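Hypothetical protein TM1553 (Thermotoga maritima, PDB 1VRM) belongs to the ApbE family and, like its relatives, probably transfers FMN from FAD onto target flavoproteins. Local coordinates at residues K167-L179 and F188-P200. Numbering follows the deposited sequence.
Sequences KGYALDRARQIAL and FVEAGGDVRIIGP
Asp172 and Arg196 make the one salt bridge between helix 167-179 and segment 188-200: Arg196 NE donates to Asp172 OD1 at 2.8 Å. The bond is bent (142° at the hydrogen), and the carboxylate stands almost perpendicular to the guanidinium, meeting it at its edge. Asp172 is gripped a second and third time by the start of helix 272-296, OD1 by Ala272 N and OD2 by Thr273 OG1, while Arg196 NH1 goes to Gly228 O. The Arg196 chain reaches its acceptor by a kink at chi2 (72°), which brings NE round to Asp172 OD1. Over one face of the Arg196 guanidinium lies Arg175 CD, 3.5 Å from Arg196 CZ; the two guanidinium planes are nearly parallel despite their like charge. A leucine at Arg196 would probably leave Asp172 without its charged mate and Arg175 without the flat surface under its CD.

The hairpin 188-197, turning through a type I' turn from Ala191 to Asp194, forms two neighbouring strands of the large antiparallel sheet, and the helix lies along one face of the sheet, its axis 23° from that of strand 194-197 and pointing the same way.

Apolar packing centres on Leu171, which straddles both strands: CD2 meets Val189 CG1, and CD1 sits 3.5 Å from Asp194 CB. Met52 of helix 41-58 touches Leu171 and Val189 too. Further along, Ile198 CG2 meets Ala178 CB (3.9 Å) and Leu179 CD2 (3.8 Å). At the turn end, Lys167 lays its CE 3.4 Å from Asp194 OD2, whereas its NZ stays 4.6 Å from that oxygen, too far for a salt bridge.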
loop_
_atom_site.group_PDB
_atom_site.type_symbol
_atom_site.label_atom_id
_atom_site.label_comp_id
_atom_site.label_asym_id
_atom_site.label_seq_id
_atom_site.Cartn_x
_atom_site.Cartn_y
_atom_site.Cartn_z
ATOM N N LYS A 167 4.525 0.082 0.874
ATOM C CA LYS A 167 4.870 -1.291 0.487
ATOM C C LYS A 167 5.089 -1.386 -1.014
ATOM O O LYS A 167 6.072 -1.967 -1.468
ATOM C CB LYS A 167 3.842 -2.338 0.934
ATOM C CG LYS A 167 3.798 -2.621 2.439
ATOM C CD LYS A 167 2.921 -3.850 2.718
ATOM C CE LYS A 167 1.471 -3.596 2.482
ATOM N NZ LYS A 167 0.951 -2.616 3.486
ATOM N N GLY A 168 4.185 -0.795 -1.815
ATOM C CA GLY A 168 4.336 -0.805 -3.249
ATOM C C GLY A 168 5.619 -0.138 -3.696
ATOM O O GLY A 168 6.330 -0.608 -4.597
ATOM N N TYR A 169 5.883 1.018 -3.113
ATOM C CA TYR A 169 7.106 1.736 -3.420
ATOM C C TYR A 169 8.349 0.866 -3.142
ATOM O O TYR A 169 9.232 0.746 -3.994
ATOM C CB TYR A 169 7.127 3.010 -2.592
ATOM C CG TYR A 169 8.433 3.745 -2.730
ATOM C CD1 TYR A 169 8.778 4.313 -3.938
ATOM C CD2 TYR A 169 9.338 3.849 -1.687
ATOM C CE1 TYR A 169 9.975 4.978 -4.114
ATOM C CE2 TYR A 169 10.571 4.513 -1.867
ATOM C CZ TYR A 169 10.865 5.075 -3.056
ATOM O OH TYR A 169 12.072 5.747 -3.281
ATOM N N ALA A 170 8.382 0.287 -1.942
ATOM C CA ALA A 170 9.505 -0.585 -1.525
ATOM C C ALA A 170 9.612 -1.774 -2.490
ATOM O O ALA A 170 10.739 -2.198 -2.865
ATOM C CB ALA A 170 9.308 -1.058 -0.154
ATOM N N LEU A 171 8.473 -2.324 -2.890
ATOM C CA LEU A 171 8.494 -3.479 -3.789
ATOM C C LEU A 171 9.049 -3.116 -5.155
ATOM O O LEU A 171 9.758 -3.900 -5.755
ATOM C CB LEU A 171 7.136 -4.143 -3.938
ATOM C CG LEU A 171 6.693 -4.823 -2.633
ATOM C CD1 LEU A 171 5.201 -5.171 -2.710
ATOM C CD2 LEU A 171 7.495 -6.041 -2.311
ATOM N N ASP A 172 8.641 -1.975 -5.676
ATOM C CA ASP A 172 9.171 -1.508 -6.949
ATOM C C ASP A 172 10.699 -1.267 -6.835
ATOM O O ASP A 172 11.442 -1.658 -7.716
ATOM C CB ASP A 172 8.444 -0.268 -7.420
ATOM C CG ASP A 172 7.036 -0.583 -7.906
ATOM O OD1 ASP A 172 6.776 -1.774 -8.293
ATOM O OD2 ASP A 172 6.178 0.347 -7.870
ATOM N N ARG A 173 11.142 -0.640 -5.744
ATOM C CA ARG A 173 12.580 -0.468 -5.500
ATOM C C ARG A 173 13.305 -1.812 -5.414
ATOM O O ARG A 173 14.403 -1.978 -5.954
ATOM C CB ARG A 173 12.832 0.329 -4.241
ATOM C CG ARG A 173 12.798 1.803 -4.600
ATOM C CD ARG A 173 13.333 2.648 -3.535
ATOM N NE ARG A 173 14.654 2.234 -3.096
ATOM C CZ ARG A 173 15.801 2.681 -3.566
ATOM N NH1 ARG A 173 15.820 3.619 -4.512
ATOM N NH2 ARG A 173 16.946 2.225 -3.053
ATOM N N ALA A 174 12.698 -2.760 -4.748
ATOM C CA ALA A 174 13.290 -4.075 -4.601
ATOM C C ALA A 174 13.585 -4.706 -5.958
ATOM O O ALA A 174 14.674 -5.241 -6.161
ATOM C CB ALA A 174 12.429 -4.965 -3.740
ATOM N N ARG A 175 12.624 -4.687 -6.877
ATOM C CA ARG A 175 12.874 -5.185 -8.221
ATOM C C ARG A 175 14.017 -4.442 -8.901
ATOM O O ARG A 175 14.888 -5.053 -9.538
ATOM C CB ARG A 175 11.619 -5.018 -9.057
ATOM C CG ARG A 175 11.833 -5.325 -10.547
ATOM C CD ARG A 175 10.526 -5.346 -11.296
ATOM N NE ARG A 175 10.752 -5.426 -12.722
ATOM C CZ ARG A 175 11.107 -4.364 -13.453
ATOM N NH1 ARG A 175 11.309 -3.156 -12.914
ATOM N NH2 ARG A 175 11.321 -4.533 -14.730
ATOM N N GLN A 176 14.063 -3.115 -8.770
ATOM C CA GLN A 176 15.098 -2.294 -9.404
ATOM C C GLN A 176 16.467 -2.709 -8.860
ATOM O O GLN A 176 17.436 -2.809 -9.613
ATOM C CB GLN A 176 14.867 -0.788 -9.156
ATOM C CG GLN A 176 13.546 -0.153 -9.725
ATOM C CD GLN A 176 13.195 1.263 -9.060
ATOM O OE1 GLN A 176 14.062 1.932 -8.428
ATOM N NE2 GLN A 176 11.933 1.704 -9.230
ATOM N N ILE A 177 16.538 -2.949 -7.559
ATOM C CA ILE A 177 17.796 -3.385 -6.908
ATOM C C ILE A 177 18.255 -4.714 -7.505
ATOM O O ILE A 177 19.406 -4.863 -7.932
ATOM C CB ILE A 177 17.652 -3.459 -5.355
ATOM C CG1 ILE A 177 17.484 -2.055 -4.784
ATOM C CG2 ILE A 177 18.814 -4.200 -4.733
ATOM C CD1 ILE A 177 16.984 -1.995 -3.397
ATOM N N ALA A 178 17.344 -5.681 -7.587
ATOM C CA ALA A 178 17.702 -6.999 -8.097
ATOM C C ALA A 178 18.243 -6.893 -9.513
ATOM O O ALA A 178 19.270 -7.498 -9.866
ATOM C CB ALA A 178 16.496 -7.898 -8.045
ATOM N N LEU A 179 17.501 -6.146 -10.346
ATOM C CA LEU A 179 17.880 -6.013 -11.780
ATOM C C LEU A 179 19.137 -5.202 -12.001
ATOM O O LEU A 179 19.802 -5.336 -13.030
ATOM C CB LEU A 179 16.719 -5.491 -12.600
ATOM C CG LEU A 179 15.463 -6.356 -12.559
ATOM C CD1 LEU A 179 14.358 -5.739 -13.343
ATOM C CD2 LEU A 179 15.733 -7.773 -13.033
ATOM N N PHE A 188 10.627 -12.945 -7.187
ATOM C CA PHE A 188 9.567 -12.043 -6.766
ATOM C C PHE A 188 9.871 -11.542 -5.371
ATOM O O PHE A 188 10.697 -12.127 -4.646
ATOM C CB PHE A 188 8.194 -12.715 -6.807
ATOM C CG PHE A 188 8.038 -13.820 -5.822
ATOM C CD1 PHE A 188 7.579 -13.533 -4.528
ATOM C CD2 PHE A 188 8.295 -15.134 -6.190
ATOM C CE1 PHE A 188 7.451 -14.537 -3.609
ATOM C CE2 PHE A 188 8.144 -16.151 -5.286
ATOM C CZ PHE A 188 7.721 -15.827 -3.991
ATOM N N VAL A 189 9.256 -10.425 -5.033
ATOM C CA VAL A 189 9.288 -9.932 -3.673
ATOM C C VAL A 189 7.868 -9.744 -3.186
ATOM O O VAL A 189 7.017 -9.305 -3.968
ATOM C CB VAL A 189 10.010 -8.602 -3.570
ATOM C CG1 VAL A 189 10.174 -8.181 -2.109
ATOM C CG2 VAL A 189 11.372 -8.661 -4.272
ATOM N N GLU A 190 7.640 -10.028 -1.918
ATOM C CA GLU A 190 6.301 -9.969 -1.326
ATOM C C GLU A 190 6.421 -9.205 -0.019
ATOM O O GLU A 190 7.405 -9.360 0.712
ATOM C CB GLU A 190 5.807 -11.381 -1.069
ATOM C CG GLU A 190 4.404 -11.491 -0.607
ATOM C CD GLU A 190 3.975 -12.949 -0.454
ATOM O OE1 GLU A 190 4.767 -13.848 -0.815
ATOM O OE2 GLU A 190 2.848 -13.180 0.039
ATOM N N ALA A 191 5.414 -8.383 0.251
ATOM C CA ALA A 191 5.302 -7.704 1.542
ATOM C C ALA A 191 3.840 -7.670 1.874
ATOM O O ALA A 191 3.043 -7.100 1.137
ATOM C CB ALA A 191 5.904 -6.333 1.490
ATOM N N GLY A 192 3.483 -8.337 2.952
ATOM C CA GLY A 192 2.108 -8.345 3.423
ATOM C C GLY A 192 1.105 -8.638 2.325
ATOM O O GLY A 192 0.079 -7.931 2.170
ATOM N N GLY A 193 1.368 -9.647 1.538
ATOM C CA GLY A 193 0.320 -9.940 0.491
ATOM C C GLY A 193 0.207 -8.941 -0.705
ATOM O O GLY A 193 -0.831 -8.802 -1.418
ATOM N N ASP A 194 1.233 -8.136 -0.860
ATOM C CA ASP A 194 1.521 -7.408 -2.107
ATOM C C ASP A 194 2.727 -8.105 -2.732
ATOM O O ASP A 194 3.665 -8.485 -2.025
ATOM C CB ASP A 194 1.856 -5.964 -1.843
ATOM C CG ASP A 194 0.668 -5.167 -1.226
ATOM O OD1 ASP A 194 -0.446 -5.732 -1.124
ATOM O OD2 ASP A 194 0.884 -3.987 -0.859
ATOM N N VAL A 195 2.766 -8.223 -4.057
ATOM C CA VAL A 195 3.836 -8.921 -4.739
ATOM C C VAL A 195 4.306 -8.130 -5.968
ATOM O O VAL A 195 3.472 -7.554 -6.723
ATOM C CB VAL A 195 3.352 -10.309 -5.224
ATOM C CG1 VAL A 195 4.457 -11.042 -5.958
ATOM C CG2 VAL A 195 2.867 -11.193 -4.040
ATOM N N ARG A 196 5.615 -8.058 -6.145
ATOM C CA ARG A 196 6.223 -7.528 -7.374
ATOM C C ARG A 196 7.099 -8.625 -8.003
ATOM O O ARG A 196 7.940 -9.207 -7.327
ATOM C CB ARG A 196 7.050 -6.296 -7.099
ATOM C CG ARG A 196 7.612 -5.643 -8.303
ATOM C CD ARG A 196 6.528 -4.939 -9.099
ATOM N NE ARG A 196 7.063 -3.954 -9.990
ATOM C CZ ARG A 196 7.246 -4.184 -11.252
ATOM N NH1 ARG A 196 6.986 -5.363 -11.711
ATOM N NH2 ARG A 196 7.762 -3.272 -12.020
ATOM N N ILE A 197 6.869 -8.918 -9.277
ATOM C CA ILE A 197 7.650 -9.906 -9.980
ATOM C C ILE A 197 8.995 -9.266 -10.397
ATOM O O ILE A 197 9.034 -8.212 -11.050
ATOM C CB ILE A 197 6.931 -10.460 -11.209
ATOM C CG1 ILE A 197 5.551 -11.013 -10.868
ATOM C CG2 ILE A 197 7.782 -11.474 -11.956
ATOM C CD1 ILE A 197 5.494 -11.948 -9.743
ATOM N N ILE A 198 10.086 -9.971 -10.099
ATOM C CA ILE A 198 11.406 -9.576 -10.564
ATOM C C ILE A 198 11.640 -10.014 -12.003
ATOM O O ILE A 198 12.030 -9.202 -12.873
ATOM C CB ILE A 198 12.542 -10.093 -9.672
ATOM C CG1 ILE A 198 12.441 -9.509 -8.270
ATOM C CG2 ILE A 198 13.910 -9.808 -10.322
ATOM C CD1 ILE A 198 13.384 -10.190 -7.227
ATOM N N GLY A 199 11.396 -11.302 -12.242
ATOM C CA GLY A 199 11.457 -11.891 -13.577
ATOM C C GLY A 199 10.740 -13.213 -13.531
ATOM O O GLY A 199 10.495 -13.747 -12.467
ATOM N N PRO A 200 10.429 -13.789 -14.700
ATOM C CA PRO A 200 9.652 -14.985 -14.799
ATOM C C PRO A 200 10.340 -16.214 -14.220
ATOM O O PRO A 200 11.569 -16.314 -14.172
ATOM C CB PRO A 200 9.441 -15.179 -16.290
ATOM C CG PRO A 200 10.185 -14.211 -16.930
ATOM C CD PRO A 200 10.818 -13.261 -15.998
#